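Local coordinates for possible acyl-[acyl-carrier protein] desaturase DESA2 (acyl-[acp] desaturase) (stearoyl-acp desaturase) (Mycobacterium tuberculosis, PDB 1ZA0) that may introduce double bonds into fatty acyl chains carried on acyl carrier protein, as a probable metal-dependent desaturase of mycobacterial lipid biosynthesis, at residues Ala20-His25 against Glu193-Asn198; Asp30-His35 against Asp183-Asp188; Ile71-Lys76 against Leu109-Leu114; Leu199-Leu204 against Thr259-Ala264. One frame throughout, in Å; residues are numbered along the deposited sequence.

Contact 1 (Ala20-His25 against Glu193-Asn198); sequences ANMTRH and EEFFAN
The ring of F195 lies against the backbone of N21 and M22, and this is the tight half of the contact. N21 CB sits over the centre of the ring, 3.5 Å from the F195 ring centroid and 13° off its normal, a CH-pi contact. A phenyl ring suits the spot because it is broad and flat enough to fill the hole between N21, M22, R24 and H25 as a knob. M22 adds a Met-aromatic contact, its SD 4.2 Å from F195 CE1 and oblique to the ring. W99, from helix 95-121, stacks on F195 and meets H25 edge to face.

Toward the other, partly exposed flank the contact becomes polar. The side-chain oxygen of N21, OD1, is gripped twice: N198 ND2 gives a nearly straight bond to N21 OD1 of 2.8 Å, in the carbonyl plane and on a lone pair, while R24 NH2 reaches the same N21 OD1 at 3.0 Å. The N21 amide nitrogen bonds to V17 O, so both ends of the amide are used and its rotation is fixed. R24, bent at chi3 (43°), lays its guanidinium almost parallel to the carboxylate of E194. R24 NH1 stands 3.5 Å from E194 OE1, but the oxygen is well out of the guanidinium plane, leaving attraction of charges without a directed N-H.

The two short helical segments run antiparallel at 166° with axes 10.4 Å apart, packing the N-terminal helix 9-27 against helix 176-206 of the ferritin-like desaturase bundle.

Contact 2 (Asp30-His35 against Asp183-Asp188); sequences DIWFAH and DRIARD. With EDO (1,2-ethanediol), chain C.
With chi1 at 63°, W32 places CG between its backbone N and carbonyl carbon, the crowded position, and R184 folds back at chi2 (-69°); these turns lay the arginine's aliphatic stem along the indole. R184 CB is over the face, 3.6 Å from the centroid of the W32 five-membered ring, and W32 CB in turn lies over one face of the guanidinium. Arginine suits this place because its methylenes can cover a ring while its charged end reaches the surface. R184 was modelled in two conformations; in the one described, R184 NH2 and D30 O share a water, and D30 OD2 forms a long salt bridge with R184 NH2 at 3.7 Å. R184 NE bonds to Y37.

At its edge the indole's single N-H, on W32 NE1, gives a hydrogen bond of 3.0 Å to D188 OD2, on the syn side but 32° out of the carboxylate plane. An ethanediol, probably from the crystallisation liquor, bridges the same residues through D188 OD1 and W32 N. D188 OD2 also accepts from H110 NE2. Held by an indole and holding a histidine, D188 is consistent with a second-shell aspartate positioning H110, a probable iron ligand of the diiron site.

Contact 3 (Ile71-Lys76 against Leu109-Leu114); sequences ILLILK and LHAIAL
Beside the metal site of the four-helix bundle, helix 63-77 meets helix 95-121 through K76 and H110, the latter probably an iron ligand. K76 NZ donates to H110 ND1 at 2.9 Å, coming in at the ring edge but tilted somewhat from its plane. The K76 side chain is bent at chi2 (-86°) and then extended, which carries CD and CE alongside H110 CB before the ammonium reaches the nitrogen. H110 NE2 is held by D188, so both ring nitrogens are engaged and the ring's rotation is fixed. The ammonium also makes salt bridges with E107 and E189, ligands of the bound manganese. A lysine suits this place, since its positive charge probably offsets some of the carboxylate charge around the metal.

Away from the metal the interface is apolar, as in the interior of a helical bundle. The segments cross at -140°, and small A111 allows close approach: its CB lies 3.8 Å from K76 CB. L114 pushes CD1 to 3.8 Å from L72 CB. L73, with CG anti to its N (chi1 175°), swings CD1 over the backbone to 3.6 Å from A111 O. L72 also packs on F165, C166 and L169 of helix 148-172.

Contact 4 (Leu199-Leu204 against Thr259-Ala264); sequences LVTHCL and TAWGLA
W261 contributes the largest buried surface here. V200 and L204, one turn apart on helix 176-206, both come from the same side of its indole, V200 over the face near the benzene part and L204 obliquely near CB. V200 CG1 is 3.4 Å from W261 CZ2, above the rim of the six-membered ring. The valine side chain and the indole cross at about a right angle, and one methyl of the branched side chain rests on the plane; a compact, beta-branched residue can lie flat against a wide ring. With CG1 anti to the backbone N (chi1 170°), V200 puts this methyl on the indole while CG2 reaches it less closely.

L204 works on the other end of the tryptophan, its CD1 3.9 Å from W261 CB. The same methyl meets L263 tip to tip, with L204 CD1 3.7 Å from L263 CD1, so a single leucine fills the angle between W261 and L263. Both leucines also touch helix 208-221.

At the indole edge, T201 OG1 stands near the ring plane, 3.3 Å from W261 CD1. The indole N-H is satisfied by A197 O, which also accepts from T201 OG1, so this buried polar edge is served by the helix backbone. R257 adds a cation-pi contact to W261.

G262 has positive phi (85°), which favours glycine, and turns the chain so that W261 and L263 both face helix 176-206. This is a Schellman motif at the C-terminal end of helix 247-260, with W261 and L263, either side of the glycine, packed on helix 176-206 of the bundle.

Helix 176-206 runs through contacts 1, 2 and 4, and the manganese-binding residues E189 and H192 lie on it between the segments of contacts 2 and 1. Contacts 2 and 3 have centres 12 Å apart and are joined through the D188-H110 bond. Of contacts 1 to 3, contact 3 comes closest to the metal, the K76 side chain lying about 4 Å from the manganese. The D188 side chain of contact 2 is about 6 Å from the manganese. The H25 side chain of contact 1 is about 9 Å from the bound manganese. Contacts 1 and 4, centres 14 Å apart, meet at A197 and W261. Contact 4 lies far from contact 3, nearest atoms about 17 Å apart, and about 13 Å from contact 2.

Contact 1 (Ala20-His25 against Glu193-Asn198)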
# COMPACT_ATOMS: atom_id res chain seq x y z
N ALA A 20 6.83 -5.15 21.35
CA ALA A 20 7.90 -5.95 20.73
C ALA A 20 8.08 -5.57 19.21
O ALA A 20 9.16 -5.44 18.69
CB ALA A 20 7.56 -7.46 20.85
N ASN A 21 6.99 -5.37 18.56
CA ASN A 21 7.03 -5.04 17.14
C ASN A 21 7.51 -3.58 16.91
O ASN A 21 8.23 -3.34 15.99
CB ASN A 21 5.67 -5.24 16.56
CG ASN A 21 5.43 -6.72 16.20
OD1 ASN A 21 5.68 -7.12 15.06
ND2 ASN A 21 4.99 -7.54 17.19
N MET A 22 7.11 -2.66 17.76
CA MET A 22 7.61 -1.26 17.66
C MET A 22 9.07 -1.27 17.87
O MET A 22 9.84 -0.67 17.15
CB MET A 22 7.01 -0.41 18.77
CG MET A 22 6.06 0.61 18.40
SD MET A 22 6.28 1.55 16.82
CE MET A 22 7.29 2.98 17.19
N THR A 23 9.51 -2.03 18.88
CA THR A 23 10.91 -2.17 19.16
C THR A 23 11.68 -2.76 18.00
O THR A 23 12.73 -2.29 17.61
CB THR A 23 11.08 -3.04 20.53
OG1 THR A 23 10.42 -2.34 21.59
CG2 THR A 23 12.46 -3.04 20.96
N ARG A 24 11.18 -3.85 17.44
CA ARG A 24 11.77 -4.36 16.22
C ARG A 24 11.80 -3.33 15.07
O ARG A 24 12.81 -3.15 14.39
CB ARG A 24 10.97 -5.58 15.76
CG ARG A 24 11.56 -6.27 14.57
CD ARG A 24 10.69 -7.36 14.00
NE ARG A 24 9.30 -6.97 13.92
CZ ARG A 24 8.79 -6.09 13.06
NH1 ARG A 24 9.58 -5.54 12.17
NH2 ARG A 24 7.48 -5.80 13.07
N HIS A 25 10.68 -2.68 14.86
CA HIS A 25 10.54 -1.77 13.68
C HIS A 25 11.57 -0.64 13.79
O HIS A 25 12.44 -0.47 12.95
CB HIS A 25 9.09 -1.32 13.60
CG HIS A 25 8.75 -0.52 12.37
ND1 HIS A 25 7.96 -1.02 11.35
CD2 HIS A 25 9.07 0.75 12.02
CE1 HIS A 25 7.78 -0.08 10.43
NE2 HIS A 25 8.46 1.00 10.81
N GLU A 193 2.91 -4.82 6.74
CA GLU A 193 2.20 -6.06 6.76
C GLU A 193 2.67 -6.96 7.96
O GLU A 193 1.83 -7.62 8.57
CB GLU A 193 2.31 -6.80 5.41
CG GLU A 193 1.46 -8.09 5.43
CD GLU A 193 1.94 -9.20 4.50
OE1 GLU A 193 2.89 -8.98 3.70
OE2 GLU A 193 1.31 -10.31 4.53
N GLU A 194 3.97 -6.99 8.21
CA GLU A 194 4.61 -7.88 9.19
C GLU A 194 4.01 -7.45 10.56
O GLU A 194 3.60 -8.26 11.36
CB GLU A 194 6.12 -7.69 9.19
CG GLU A 194 6.94 -8.40 10.27
CD GLU A 194 8.42 -8.16 10.13
OE1 GLU A 194 8.78 -7.32 9.26
OE2 GLU A 194 9.27 -8.82 10.81
N PHE A 195 3.99 -6.16 10.79
CA PHE A 195 3.48 -5.58 12.04
C PHE A 195 2.03 -5.93 12.25
O PHE A 195 1.70 -6.56 13.28
CB PHE A 195 3.70 -4.06 12.06
CG PHE A 195 3.77 -3.45 13.46
CD1 PHE A 195 4.86 -2.71 13.85
CD2 PHE A 195 2.71 -3.56 14.33
CE1 PHE A 195 4.91 -2.09 15.11
CE2 PHE A 195 2.76 -2.97 15.60
CZ PHE A 195 3.87 -2.25 15.99
N PHE A 196 1.15 -5.60 11.30
CA PHE A 196 -0.26 -5.94 11.46
C PHE A 196 -0.47 -7.44 11.53
O PHE A 196 -1.32 -7.94 12.29
CB PHE A 196 -1.18 -5.32 10.41
CG PHE A 196 -1.31 -3.82 10.55
CD1 PHE A 196 -1.97 -3.27 11.65
CD2 PHE A 196 -0.75 -2.98 9.61
CE1 PHE A 196 -2.08 -1.89 11.79
CE2 PHE A 196 -0.86 -1.59 9.74
CZ PHE A 196 -1.51 -1.05 10.85
N ALA A 197 0.25 -8.16 10.70
CA ALA A 197 0.04 -9.61 10.68
C ALA A 197 0.47 -10.24 12.02
O ALA A 197 -0.07 -11.25 12.43
CB ALA A 197 0.80 -10.24 9.54
N ASN A 198 1.50 -9.70 12.66
CA ASN A 198 1.93 -10.26 13.94
C ASN A 198 0.81 -10.03 15.01
O ASN A 198 0.59 -10.88 15.88
CB ASN A 198 3.30 -9.66 14.37
CG ASN A 198 4.46 -10.21 13.56
OD1 ASN A 198 4.29 -11.26 12.89
ND2 ASN A 198 5.68 -9.53 13.65

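Contact 2 (Asp30-His35 against Asp183-Asp188)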
# COMPACT_ATOMS: atom_id res chain seq x y z
N ASP A 30 15.53 1.93 8.47
CA ASP A 30 16.57 2.45 7.55
C ASP A 30 15.89 3.60 6.77
O ASP A 30 15.34 3.39 5.68
CB ASP A 30 17.01 1.33 6.62
CG ASP A 30 18.12 1.76 5.66
OD1 ASP A 30 18.81 2.79 5.87
OD2 ASP A 30 18.36 1.08 4.63
N ILE A 31 15.95 4.78 7.37
CA ILE A 31 15.08 5.93 7.10
C ILE A 31 15.44 6.52 5.78
O ILE A 31 16.57 6.64 5.49
CB ILE A 31 15.20 6.99 8.27
CG1 ILE A 31 14.67 6.40 9.58
CG2 ILE A 31 14.48 8.32 8.01
CD1 ILE A 31 13.39 5.63 9.48
N TRP A 32 14.45 6.82 4.97
CA TRP A 32 14.63 7.56 3.71
C TRP A 32 13.72 8.79 3.69
O TRP A 32 12.80 8.89 4.47
CB TRP A 32 14.36 6.64 2.51
CG TRP A 32 12.97 6.11 2.39
CD1 TRP A 32 12.41 5.07 3.08
CD2 TRP A 32 11.98 6.52 1.44
NE1 TRP A 32 11.13 4.83 2.64
CE2 TRP A 32 10.83 5.71 1.63
CE3 TRP A 32 11.94 7.51 0.45
CZ2 TRP A 32 9.68 5.85 0.90
CZ3 TRP A 32 10.80 7.65 -0.29
CH2 TRP A 32 9.67 6.84 -0.05
N PHE A 33 14.05 9.75 2.81
CA PHE A 33 13.31 11.01 2.65
C PHE A 33 12.80 11.08 1.23
O PHE A 33 13.49 10.71 0.31
CB PHE A 33 14.25 12.18 2.99
CG PHE A 33 14.80 12.10 4.37
CD1 PHE A 33 14.03 12.52 5.45
CD2 PHE A 33 16.08 11.58 4.61
CE1 PHE A 33 14.54 12.42 6.75
CE2 PHE A 33 16.57 11.45 5.93
CZ PHE A 33 15.81 11.88 6.98
N ALA A 34 11.52 11.46 1.09
CA ALA A 34 10.86 11.63 -0.16
C ALA A 34 11.71 12.53 -1.09
O ALA A 34 11.88 12.21 -2.28
CB ALA A 34 9.44 12.25 0.11
N HIS A 35 12.22 13.64 -0.55
CA HIS A 35 12.93 14.64 -1.36
C HIS A 35 14.20 14.08 -2.01
O HIS A 35 14.67 14.60 -3.00
CB HIS A 35 13.20 15.94 -0.59
CG HIS A 35 14.21 15.80 0.49
ND1 HIS A 35 13.86 15.79 1.82
CD2 HIS A 35 15.55 15.62 0.45
CE1 HIS A 35 14.96 15.63 2.55
NE2 HIS A 35 15.98 15.49 1.74
N ASP A 183 10.68 0.86 -4.88
CA ASP A 183 11.31 -0.17 -4.07
C ASP A 183 11.36 0.24 -2.57
O ASP A 183 11.15 -0.62 -1.71
CB ASP A 183 12.71 -0.37 -4.60
CG ASP A 183 13.53 -1.27 -3.76
OD1 ASP A 183 13.36 -2.51 -3.89
OD2 ASP A 183 14.39 -0.82 -3.00
N ARG A 184 11.66 1.50 -2.24
CA ARG A 184 11.60 1.96 -0.83
C ARG A 184 10.21 1.76 -0.25
O ARG A 184 10.07 1.26 0.87
CB ARG A 184 12.06 3.42 -0.63
CG ARG A 184 13.56 3.68 -0.69
CD ARG A 184 14.44 3.12 0.48
NE ARG A 184 15.78 3.72 0.43
CZ ARG A 184 16.64 3.89 1.44
NH1 ARG A 184 17.81 4.48 1.20
NH2 ARG A 184 16.37 3.47 2.68
N ILE A 185 9.19 2.19 -1.00
CA ILE A 185 7.80 2.03 -0.59
C ILE A 185 7.43 0.55 -0.37
O ILE A 185 6.80 0.19 0.69
CB ILE A 185 6.85 2.65 -1.62
CG1 ILE A 185 7.02 4.17 -1.68
CG2 ILE A 185 5.39 2.31 -1.31
CD1 ILE A 185 6.07 4.85 -2.72
N ALA A 186 7.85 -0.30 -1.32
CA ALA A 186 7.57 -1.74 -1.22
C ALA A 186 8.14 -2.32 0.08
O ALA A 186 7.45 -3.14 0.72
CB ALA A 186 8.12 -2.48 -2.36
N ARG A 187 9.36 -1.95 0.42
CA ARG A 187 10.03 -2.40 1.65
C ARG A 187 9.33 -1.93 2.93
O ARG A 187 9.26 -2.68 3.94
CB ARG A 187 11.47 -1.97 1.66
CG ARG A 187 12.30 -2.65 0.63
CD ARG A 187 13.75 -2.18 0.56
NE ARG A 187 14.35 -2.59 -0.73
CZ ARG A 187 14.74 -3.83 -1.01
NH1 ARG A 187 14.71 -4.80 -0.07
NH2 ARG A 187 15.23 -4.09 -2.22
N ASP A 188 8.78 -0.73 2.90
CA ASP A 188 7.94 -0.24 3.99
C ASP A 188 6.68 -1.05 4.07
O ASP A 188 6.28 -1.43 5.16
CB ASP A 188 7.60 1.25 3.86
CG ASP A 188 8.75 2.16 4.15
OD1 ASP A 188 9.76 1.80 4.84
OD2 ASP A 188 8.72 3.34 3.73
C1 EDO C . 10.42 5.80 5.90
O1 EDO C . 11.65 6.45 6.05
C2 EDO C . 10.48 4.42 6.53
O2 EDO C . 11.48 3.60 5.96
O HOH W 1 14.26 1.88 3.76

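Contact 3 (Ile71-Lys76 against Leu109-Leu114)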
# COMPACT_ATOMS: atom_id res chain seq x y z
N ILE A 71 -2.85 5.38 -8.99
CA ILE A 71 -3.65 4.59 -8.06
C ILE A 71 -3.04 4.60 -6.68
O ILE A 71 -3.75 4.81 -5.69
CB ILE A 71 -3.79 3.12 -8.59
CG1 ILE A 71 -4.66 3.12 -9.84
CG2 ILE A 71 -4.36 2.18 -7.45
CD1 ILE A 71 -4.44 1.84 -10.69
N LEU A 72 -1.70 4.45 -6.58
CA LEU A 72 -1.03 4.45 -5.27
C LEU A 72 -1.18 5.76 -4.53
O LEU A 72 -1.42 5.84 -3.28
CB LEU A 72 0.47 4.15 -5.38
CG LEU A 72 0.93 2.72 -5.47
CD1 LEU A 72 2.47 2.62 -5.67
CD2 LEU A 72 0.44 1.96 -4.28
N LEU A 73 -1.02 6.80 -5.32
CA LEU A 73 -1.08 8.14 -4.78
C LEU A 73 -2.45 8.44 -4.21
O LEU A 73 -2.59 8.97 -3.05
CB LEU A 73 -0.68 9.13 -5.85
CG LEU A 73 -0.84 10.59 -5.41
CD1 LEU A 73 0.03 10.90 -4.15
CD2 LEU A 73 -0.56 11.53 -6.55
N ILE A 74 -3.49 8.05 -4.95
CA ILE A 74 -4.87 8.30 -4.50
C ILE A 74 -5.12 7.55 -3.19
O ILE A 74 -5.70 8.07 -2.25
CB ILE A 74 -5.90 7.84 -5.58
CG1 ILE A 74 -5.84 8.71 -6.84
CG2 ILE A 74 -7.34 7.80 -5.03
CD1 ILE A 74 -6.43 10.04 -6.67
N LEU A 75 -4.70 6.30 -3.14
CA LEU A 75 -4.89 5.45 -1.95
C LEU A 75 -4.08 6.00 -0.76
O LEU A 75 -4.57 6.07 0.39
CB LEU A 75 -4.47 4.03 -2.25
CG LEU A 75 -5.35 3.24 -3.23
CD1 LEU A 75 -4.85 1.84 -3.41
CD2 LEU A 75 -6.87 3.26 -2.78
N LYS A 76 -2.85 6.40 -1.02
CA LYS A 76 -1.98 6.88 0.06
C LYS A 76 -2.48 8.23 0.63
O LYS A 76 -2.33 8.47 1.81
CB LYS A 76 -0.53 7.01 -0.39
CG LYS A 76 0.16 5.68 -0.76
CD LYS A 76 0.74 4.97 0.34
CE LYS A 76 1.39 3.64 -0.17
NZ LYS A 76 1.70 2.97 1.09
N LEU A 109 4.65 9.89 3.93
CA LEU A 109 5.92 9.97 3.26
C LEU A 109 5.87 9.41 1.83
O LEU A 109 6.37 10.06 0.90
CB LEU A 109 7.03 9.31 4.08
CG LEU A 109 8.43 9.53 3.43
CD1 LEU A 109 9.05 10.88 3.86
CD2 LEU A 109 9.34 8.42 3.77
N HIS A 110 5.20 8.28 1.66
CA HIS A 110 5.00 7.64 0.39
C HIS A 110 4.23 8.56 -0.54
O HIS A 110 4.64 8.75 -1.69
CB HIS A 110 4.17 6.30 0.55
CG HIS A 110 4.85 5.28 1.41
ND1 HIS A 110 4.20 4.18 1.95
CD2 HIS A 110 6.16 5.17 1.77
CE1 HIS A 110 5.09 3.46 2.62
NE2 HIS A 110 6.28 4.04 2.53
N ALA A 111 3.12 9.14 -0.03
CA ALA A 111 2.29 10.06 -0.81
C ALA A 111 3.12 11.32 -1.25
O ALA A 111 3.04 11.75 -2.40
CB ALA A 111 1.05 10.47 -0.00
N ILE A 112 3.97 11.85 -0.38
CA ILE A 112 4.74 13.03 -0.74
C ILE A 112 5.71 12.68 -1.85
O ILE A 112 5.86 13.44 -2.83
CB ILE A 112 5.53 13.58 0.46
CG1 ILE A 112 4.57 14.11 1.57
CG2 ILE A 112 6.45 14.68 0.01
CD1 ILE A 112 5.35 14.15 2.99
N ALA A 113 6.44 11.57 -1.67
CA ALA A 113 7.45 11.15 -2.65
C ALA A 113 6.78 10.96 -4.04
O ALA A 113 7.25 11.48 -5.04
CB ALA A 113 8.09 9.86 -2.26
N LEU A 114 5.66 10.24 -4.08
CA LEU A 114 4.99 10.00 -5.35
C LEU A 114 4.51 11.28 -6.01
O LEU A 114 4.68 11.47 -7.21
CB LEU A 114 3.81 9.05 -5.19
CG LEU A 114 4.10 7.57 -4.89
CD1 LEU A 114 2.84 6.96 -4.25
CD2 LEU A 114 4.42 6.78 -6.18

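Contact 4 (Leu199-Leu204 against Thr259-Ala264)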
# COMPACT_ATOMS: atom_id res chain seq x y z
N LEU A 199 0.10 -8.90 14.91
CA LEU A 199 -0.96 -8.58 15.86
C LEU A 199 -2.08 -9.56 15.65
O LEU A 199 -2.69 -10.04 16.61
CB LEU A 199 -1.45 -7.15 15.73
CG LEU A 199 -0.48 -6.03 15.98
CD1 LEU A 199 -1.10 -4.62 15.89
CD2 LEU A 199 0.09 -6.22 17.30
N VAL A 200 -2.34 -9.89 14.39
CA VAL A 200 -3.35 -10.84 14.04
C VAL A 200 -3.02 -12.26 14.54
O VAL A 200 -3.92 -13.03 14.98
CB VAL A 200 -3.62 -10.89 12.54
CG1 VAL A 200 -4.52 -12.04 12.16
CG2 VAL A 200 -4.26 -9.57 12.04
N THR A 201 -1.75 -12.61 14.48
CA THR A 201 -1.30 -13.88 15.07
C THR A 201 -1.66 -13.91 16.57
O THR A 201 -2.16 -14.92 17.00
CB THR A 201 0.22 -14.06 14.83
OG1 THR A 201 0.42 -14.25 13.42
CG2 THR A 201 0.75 -15.35 15.51
N HIS A 202 -1.37 -12.85 17.35
CA HIS A 202 -1.75 -12.82 18.75
C HIS A 202 -3.27 -12.88 18.94
O HIS A 202 -3.73 -13.55 19.86
CB HIS A 202 -1.09 -11.68 19.51
CG HIS A 202 -1.24 -11.77 21.01
ND1 HIS A 202 -0.66 -12.77 21.77
CD2 HIS A 202 -1.95 -11.01 21.89
CE1 HIS A 202 -0.99 -12.61 23.05
NE2 HIS A 202 -1.78 -11.55 23.15
N CYS A 203 -4.05 -12.31 18.01
CA CYS A 203 -5.51 -12.41 18.05
C CYS A 203 -5.97 -13.84 17.81
O CYS A 203 -6.95 -14.32 18.46
CB CYS A 203 -6.22 -11.51 17.03
SG CYS A 203 -6.01 -9.77 17.28
N LEU A 204 -5.34 -14.53 16.86
CA LEU A 204 -5.62 -15.93 16.66
C LEU A 204 -5.35 -16.78 17.91
O LEU A 204 -6.03 -17.76 18.09
CB LEU A 204 -4.86 -16.56 15.48
CG LEU A 204 -5.43 -16.39 14.08
CD1 LEU A 204 -4.30 -16.67 13.05
CD2 LEU A 204 -6.67 -17.25 13.85
N THR A 259 -2.27 -19.07 4.56
CA THR A 259 -1.27 -20.10 4.71
C THR A 259 -0.20 -19.69 5.70
O THR A 259 0.16 -20.48 6.59
CB THR A 259 -0.67 -20.47 3.29
OG1 THR A 259 -1.71 -20.97 2.42
CG2 THR A 259 0.39 -21.57 3.34
N ALA A 260 0.29 -18.45 5.59
CA ALA A 260 1.33 -17.92 6.44
C ALA A 260 0.87 -17.81 7.92
O ALA A 260 1.72 -17.80 8.79
CB ALA A 260 1.81 -16.57 5.92
N TRP A 261 -0.44 -17.67 8.17
CA TRP A 261 -1.01 -17.79 9.54
C TRP A 261 -1.20 -19.23 10.01
O TRP A 261 -1.73 -19.46 11.10
CB TRP A 261 -2.37 -17.03 9.68
CG TRP A 261 -2.19 -15.50 9.87
CD1 TRP A 261 -1.32 -14.88 10.69
CD2 TRP A 261 -2.93 -14.49 9.22
NE1 TRP A 261 -1.44 -13.51 10.58
CE2 TRP A 261 -2.45 -13.25 9.68
CE3 TRP A 261 -3.96 -14.51 8.27
CZ2 TRP A 261 -2.93 -12.06 9.20
CZ3 TRP A 261 -4.47 -13.36 7.84
CH2 TRP A 261 -3.95 -12.12 8.30
N GLY A 262 -0.90 -20.21 9.17
CA GLY A 262 -0.96 -21.60 9.57
C GLY A 262 -2.37 -22.11 9.40
O GLY A 262 -2.74 -23.17 9.93
N LEU A 263 -3.17 -21.38 8.65
CA LEU A 263 -4.60 -21.69 8.57
C LEU A 263 -5.04 -22.37 7.28
O LEU A 263 -6.22 -22.35 6.97
CB LEU A 263 -5.44 -20.43 8.79
CG LEU A 263 -5.26 -19.77 10.16
CD1 LEU A 263 -5.94 -18.42 10.20
CD2 LEU A 263 -5.73 -20.69 11.31
N ALA A 264 -4.08 -22.89 6.50
CA ALA A 264 -4.38 -23.36 5.14
C ALA A 264 -5.42 -24.48 5.10
O ALA A 264 -6.21 -24.54 4.17
CB ALA A 264 -3.09 -23.80 4.37